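Cell wall binding protein cwp8 (Peptoclostridium difficile, PDB 5J6Q) probably anchors itself to the bacterial cell wall through three CWB2 modules, as a secreted cell-surface protein of the S-layer. Local coordinates at residues A[53-56]-A[57-61]; A[552-555]-A[556-560]; A[579-582]-A[583-587]. One frame throughout, in Å; residues are numbered along the deposited sequence.

Contact 1: residues A[53-56]-A[57-61]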
# COMPACT_ATOMS: atom_id res chain seq x y z
N ALA A 53 35.61 -14.66 8.79
CA ALA A 53 34.37 -14.48 8.09
C ALA A 53 33.62 -15.70 7.96
O ALA A 53 32.39 -15.65 7.86
CB ALA A 53 34.59 -13.90 6.70
N THR A 54 34.29 -16.84 7.94
CA THR A 54 33.47 -18.02 7.78
C THR A 54 32.50 -18.23 9.05
O THR A 54 31.42 -18.77 8.89
CB THR A 54 34.42 -19.30 7.62
OG1 THR A 54 35.23 -19.08 6.45
CG2 THR A 54 33.65 -20.66 7.43
N GLN A 55 32.89 -17.86 10.27
CA GLN A 55 31.93 -18.10 11.38
C GLN A 55 30.75 -17.09 11.12
O GLN A 55 29.65 -17.39 11.48
CB GLN A 55 32.63 -17.77 12.71
CG GLN A 55 31.64 -17.84 13.97
CD GLN A 55 32.43 -17.45 15.17
OE1 GLN A 55 32.88 -16.25 15.37
NE2 GLN A 55 32.88 -18.42 15.84
N LEU A 56 30.99 -15.93 10.39
CA LEU A 56 29.90 -14.95 10.18
C LEU A 56 28.89 -15.66 9.31
O LEU A 56 27.68 -15.85 9.64
CB LEU A 56 30.42 -13.60 9.54
CG LEU A 56 29.25 -12.61 9.11
CD1 LEU A 56 28.27 -12.38 10.30
CD2 LEU A 56 29.75 -11.24 8.77
N GLN A 57 29.45 -16.10 8.13
CA GLN A 57 28.72 -16.91 7.16
C GLN A 57 27.91 -18.05 7.82
O GLN A 57 26.72 -18.23 7.49
CB GLN A 57 29.70 -17.58 6.19
CG GLN A 57 29.00 -18.32 5.07
CD GLN A 57 29.32 -17.63 3.76
OE1 GLN A 57 28.48 -16.95 3.17
NE2 GLN A 57 30.57 -17.79 3.25
N ASN A 58 28.55 -18.87 8.69
CA ASN A 58 27.81 -19.98 9.29
C ASN A 58 26.67 -19.45 10.20
O ASN A 58 25.67 -20.16 10.34
CB ASN A 58 28.71 -20.90 10.17
CG ASN A 58 29.77 -21.71 9.38
OD1 ASN A 58 30.83 -22.06 9.95
ND2 ASN A 58 29.55 -22.06 8.15
N LYS A 59 26.86 -18.32 10.90
CA LYS A 59 25.82 -17.84 11.81
C LYS A 59 24.68 -17.34 10.98
O LYS A 59 23.53 -17.66 11.28
CB LYS A 59 26.40 -16.76 12.78
CG LYS A 59 27.28 -17.48 13.91
CD LYS A 59 27.73 -16.50 15.05
CE LYS A 59 28.62 -17.27 16.04
NZ LYS A 59 29.12 -16.35 17.09
N ILE A 60 24.99 -16.60 9.92
CA ILE A 60 23.95 -16.12 9.02
C ILE A 60 23.16 -17.30 8.43
O ILE A 60 21.92 -17.20 8.32
CB ILE A 60 24.59 -15.26 7.89
CG1 ILE A 60 24.99 -13.85 8.40
CG2 ILE A 60 23.58 -15.14 6.73
CD1 ILE A 60 25.87 -13.10 7.32
N ASN A 61 23.85 -18.42 8.05
CA ASN A 61 23.17 -19.57 7.44
C ASN A 61 22.38 -20.37 8.42
O ASN A 61 21.43 -21.03 8.03
CB ASN A 61 24.14 -20.49 6.78
CG ASN A 61 24.68 -19.86 5.51
OD1 ASN A 61 25.60 -20.41 4.90
ND2 ASN A 61 24.16 -18.71 5.06
O HOH W 1 30.97 -14.40 16.45
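Gln55 leaves the helix with CG anti to its backbone N (chi1 174°), whereas Lys59, one turn later, holds CG beside its own N (chi1 -76°). These different starts bring the two chains together, and both run on extended, side by side and pointing the same way. The evidence for their contact is the approach of Gln55 CG to Lys59 CE at 3.7 Å, methylene against methylene. Their polar ends are joined indirectly: a water lies 2.8 Å from Lys59 NZ, which donates to it, and 2.9 Å from Gln55 OE1, to which it can donate, though other acceptors compete for its protons. The backbone N of Thr51 is a second donor to that oxygen, so the amide is held from the loop as well as from the helix.

One residue further round, Leu56 and Ile60 meet obliquely, with Leu56 CG 3.9 Å from Ile60 CD1. This pair faces inward. Leu56 touches Val19 of helix 13-24, Val45 and Val71 of the sheet strands, and Ile60 rests on Ile16. Thr54 and Asn58 form a further i to i+4 pair, more exposed, in which Thr54 CG2 comes within 4.0 Å of Asn58 OD1.

Beneath all three pairs runs the alpha-helical ladder. Its straightest rung is Ile60 N to Leu56 O (2.8 Å, N-H...O 172°); Asn58 N to Thr54 O follows at 2.9 Å.

The arrangement is that of an amphipathic helix laid on a mixed sheet beside helix 13-24. Chemically, the buried side relies on dispersion between branched aliphatic groups, while on the water side one solvent molecule accepts from the ammonium group and bridges it to the carbonyl oxygen of a neutral amide, so the two polar ends are linked without touching directly.

Contact 2: residues A[552-555]-A[556-560]. With SO4 (sulfate ion), chain B.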
# COMPACT_ATOMS: atom_id res chain seq x y z
N GLU A 552 -14.53 11.11 -14.75
CA GLU A 552 -13.74 12.22 -14.32
C GLU A 552 -14.51 12.82 -13.09
O GLU A 552 -15.18 12.05 -12.34
CB GLU A 552 -13.53 13.27 -15.43
CG GLU A 552 -13.59 12.67 -16.83
CD GLU A 552 -12.33 12.96 -17.64
OE1 GLU A 552 -12.41 13.72 -18.63
OE2 GLU A 552 -11.27 12.43 -17.27
N GLU A 553 -14.42 14.11 -12.85
CA GLU A 553 -15.15 14.65 -11.69
C GLU A 553 -16.67 14.59 -11.82
O GLU A 553 -17.27 14.55 -12.89
CB GLU A 553 -14.71 16.13 -11.36
CG GLU A 553 -15.17 17.17 -12.40
CD GLU A 553 -15.16 18.63 -11.86
OE1 GLU A 553 -15.63 19.54 -12.59
OE2 GLU A 553 -14.68 18.88 -10.70
N LEU A 554 -17.31 14.56 -10.65
CA LEU A 554 -18.78 14.58 -10.55
C LEU A 554 -19.42 15.74 -11.17
O LEU A 554 -18.86 16.81 -11.18
CB LEU A 554 -19.21 14.71 -9.09
CG LEU A 554 -18.90 13.55 -8.18
CD1 LEU A 554 -19.57 13.77 -6.78
CD2 LEU A 554 -19.41 12.35 -8.76
N SER A 555 -20.59 15.55 -11.72
CA SER A 555 -21.27 16.75 -12.07
C SER A 555 -21.73 17.47 -10.79
O SER A 555 -21.79 16.85 -9.69
CB SER A 555 -22.52 16.44 -12.91
OG SER A 555 -23.59 15.89 -12.15
N LYS A 556 -22.10 18.76 -10.95
CA LYS A 556 -22.67 19.53 -9.88
C LYS A 556 -23.96 18.88 -9.45
O LYS A 556 -24.18 18.74 -8.21
CB LYS A 556 -22.90 21.01 -10.37
CG LYS A 556 -21.62 21.82 -10.23
CD LYS A 556 -21.88 23.34 -10.28
CE LYS A 556 -22.26 23.81 -11.67
NZ LYS A 556 -21.08 23.98 -12.57
N SER A 557 -24.81 18.47 -10.40
CA SER A 557 -26.09 17.78 -10.03
C SER A 557 -25.81 16.52 -9.13
O SER A 557 -26.50 16.25 -8.14
CB SER A 557 -26.84 17.40 -11.31
OG SER A 557 -26.02 16.44 -11.98
N GLN A 558 -24.71 15.76 -9.43
CA GLN A 558 -24.32 14.62 -8.60
C GLN A 558 -23.77 15.03 -7.28
O GLN A 558 -24.14 14.43 -6.23
CB GLN A 558 -23.26 13.74 -9.30
CG GLN A 558 -23.91 12.89 -10.47
CD GLN A 558 -22.74 12.23 -11.32
OE1 GLN A 558 -21.74 12.85 -11.55
NE2 GLN A 558 -22.79 10.87 -11.61
N GLU A 559 -22.94 16.08 -7.27
CA GLU A 559 -22.35 16.56 -6.04
C GLU A 559 -23.56 16.96 -4.96
O GLU A 559 -23.50 16.61 -3.81
CB GLU A 559 -21.52 17.80 -6.36
CG GLU A 559 -20.02 17.56 -6.47
CD GLU A 559 -19.28 18.96 -6.64
OE1 GLU A 559 -19.70 19.88 -5.95
OE2 GLU A 559 -18.34 19.13 -7.47
N GLU A 560 -24.57 17.70 -5.43
CA GLU A 560 -25.68 18.13 -4.64
C GLU A 560 -26.50 16.95 -4.09
O GLU A 560 -26.76 17.00 -2.91
CB GLU A 560 -26.55 19.04 -5.45
CG GLU A 560 -25.92 20.43 -5.44
CD GLU A 560 -26.61 21.45 -6.44
OE1 GLU A 560 -27.80 21.31 -6.73
OE2 GLU A 560 -25.98 22.37 -6.86
S SO4 B . -23.37 20.42 -14.06
O1 SO4 B . -23.88 21.88 -13.94
O2 SO4 B . -21.87 20.38 -13.65
O3 SO4 B . -23.49 19.99 -15.49
O4 SO4 B . -24.32 19.47 -13.21
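Ser555 is the N-cap of helix 556-565, and Gln558, three residues on, supplies the reciprocal half of a capping box in this CWB2 module, its side chain accepting the N-H of the cap residue. Gln558 OE1 takes Ser555 N at 2.9 Å, the N-H lying in the carbonyl plane on a lone pair. The first helical rung, Glu559 N to Ser555 O at 2.8 Å, closes the turn. On this tight side Gln558 is buried, its NE2 given to Leu549 O and Asn502 OD1, which fixes the rotation of the amide. The Leu554 side chain runs slantwise across those of Gln558 and Glu559: CD2 approaches Gln558 OE1 at 3.7 Å, and CD1 meets Glu559 CG at 3.8 Å before passing on to helix 581-590.

The solvent side is looser. There Lys556 is exposed, and a sulfate, probably from the crystallisation liquor, occupies the helix start, taking Lys556 N through O2 (3.2 Å) and Ser557 N through O4 (3.0 Å). The bonds are straight, 171° and 164°. An anion here would be stabilised by the positive end of the helix dipole. Lys556 folds over it through bends at chi3 and chi4; of its side chain, the methylene carbon CE rather than NZ comes closest, 3.4 Å from sulfate O1.

Contact 3: residues A[579-582]-A[583-587]. With SO4 (sulfate ion), chain F.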
# COMPACT_ATOMS: atom_id res chain seq x y z
N ILE A 579 -10.87 5.75 -12.65
CA ILE A 579 -11.75 6.77 -12.11
C ILE A 579 -10.84 7.77 -11.49
O ILE A 579 -9.97 7.40 -10.71
CB ILE A 579 -12.81 6.16 -11.11
CG1 ILE A 579 -13.96 5.33 -11.90
CG2 ILE A 579 -13.42 7.33 -10.37
CD1 ILE A 579 -14.66 4.26 -11.04
N ALA A 580 -11.01 9.06 -11.83
CA ALA A 580 -10.14 10.14 -11.30
C ALA A 580 -10.17 10.14 -9.73
O ALA A 580 -11.28 10.07 -9.17
CB ALA A 580 -10.71 11.47 -11.79
N LYS A 581 -9.02 10.28 -9.09
CA LYS A 581 -8.90 10.34 -7.62
C LYS A 581 -9.74 11.53 -7.11
O LYS A 581 -10.36 11.51 -5.99
CB LYS A 581 -7.40 10.56 -7.18
CG LYS A 581 -7.26 10.56 -5.63
CD LYS A 581 -5.80 10.36 -5.16
CE LYS A 581 -4.88 11.43 -5.67
NZ LYS A 581 -3.50 11.22 -5.12
N ASN A 582 -9.73 12.58 -7.88
CA ASN A 582 -10.55 13.74 -7.46
C ASN A 582 -12.12 13.44 -7.27
O ASN A 582 -12.73 14.00 -6.35
CB ASN A 582 -10.40 14.84 -8.44
CG ASN A 582 -9.11 15.64 -8.21
OD1 ASN A 582 -8.84 16.53 -9.03
ND2 ASN A 582 -8.27 15.39 -7.16
N ALA A 583 -12.72 12.58 -8.11
CA ALA A 583 -14.15 12.26 -7.98
C ALA A 583 -14.33 11.47 -6.73
O ALA A 583 -15.32 11.68 -6.07
CB ALA A 583 -14.67 11.43 -9.16
N ILE A 584 -13.42 10.53 -6.44
CA ILE A 584 -13.47 9.77 -5.19
C ILE A 584 -13.30 10.75 -4.02
O ILE A 584 -13.94 10.56 -2.94
CB ILE A 584 -12.32 8.70 -5.07
CG1 ILE A 584 -12.37 7.65 -6.23
CG2 ILE A 584 -12.35 7.95 -3.69
CD1 ILE A 584 -13.74 7.17 -6.74
N GLU A 585 -12.44 11.77 -4.19
CA GLU A 585 -12.20 12.66 -3.06
C GLU A 585 -13.48 13.49 -2.90
O GLU A 585 -13.97 13.59 -1.76
CB GLU A 585 -10.95 13.57 -3.26
CG GLU A 585 -9.67 12.73 -3.22
CD GLU A 585 -8.43 13.55 -3.54
OE1 GLU A 585 -7.49 13.44 -2.76
OE2 GLU A 585 -8.41 14.26 -4.59
N LYS A 586 -14.02 13.98 -4.01
CA LYS A 586 -15.25 14.79 -4.03
C LYS A 586 -16.34 14.02 -3.32
O LYS A 586 -17.02 14.58 -2.47
CB LYS A 586 -15.72 15.10 -5.50
CG LYS A 586 -16.68 16.35 -5.67
CD LYS A 586 -16.45 17.46 -4.53
CE LYS A 586 -15.57 18.65 -4.98
NZ LYS A 586 -15.18 19.46 -3.79
N ILE A 587 -16.48 12.69 -3.63
CA ILE A 587 -17.53 11.87 -3.08
C ILE A 587 -17.32 11.75 -1.56
O ILE A 587 -18.27 11.96 -0.77
CB ILE A 587 -17.60 10.46 -3.80
CG1 ILE A 587 -18.00 10.57 -5.28
CG2 ILE A 587 -18.62 9.60 -3.10
CD1 ILE A 587 -17.83 9.23 -5.98
S SO4 F . -6.00 10.18 -10.96
O1 SO4 F . -4.86 10.77 -10.22
O2 SO4 F . -6.85 11.21 -11.54
O3 SO4 F . -5.51 9.35 -12.07
O4 SO4 F . -6.73 9.35 -10.05
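The amide of Asn582 and the carboxylate of Glu585 lie nearly coplanar, their planes 10° apart, and are joined by one hydrogen bond: Asn582 ND2 donates to Glu585 OE2 at 2.8 Å. The oxygen is met nearly along its C-O axis, though it sits a little out of the amide plane, and the N-H...O angle of 141° shows a bent bond. One face of the carboxylate is covered by Lys581, whose CG, anti to the backbone N (chi1 -177°), stands almost directly over Glu585 CD at 3.8 Å. Its ammonium group continues past Glu585 to the carbonyl O of Asp197, so aliphatic carbon, not charge, touches the carboxylate.

The buried side forms a hydrophobic staple. Ile579, just before the N-cap residue Ala580, sends CG2 to Ile584 CD1 at 3.6 Å, the two side chains crossing at about a right angle. Ile584 goes on to Leu572 and Val518 of the parallel sheet, joining the incoming loop to the helix and both to the strands beneath.

Ala580 has no polar side chain with which to cap the helix. Instead Lys581 N donates to O4 of a sulfate, probably from the crystallisation liquor, at 2.7 Å. A second bond, to O2, is weak. Backbone bonds from Ala583 N and Ile584 N to Ala580 O are weak too, whereas Lys586 N to Asn582 O is short at 2.7 Å.

Chemically, the sulfate takes an N-H that no capping side chain meets, where the helix's positive end would help hold an anion; Asn582 instead meets the Glu585 carboxylate.

The three contacts follow one another in series along the chain; none nests in or crosses another. Contact 1 closes turns within helix 53-61, in the N-terminal part, and ties that helix to helix 13-24 and its mixed sheet; its centre is about 53 Å from the centre of contact 3 and about 63 Å from that of contact 2. Contact 2 turns the loop after strand 547-549 into helix 556-565, and contact 3 does the same between strand 572-575 and helix 581-590. Those strands belong to one parallel sheet, and the two helix starts touch, with contact centres about 10 Å apart: Glu559 CG lies 3.6 Å from Lys586 CG, and Leu554 CD1 3.9 Å from Ile587 CG1.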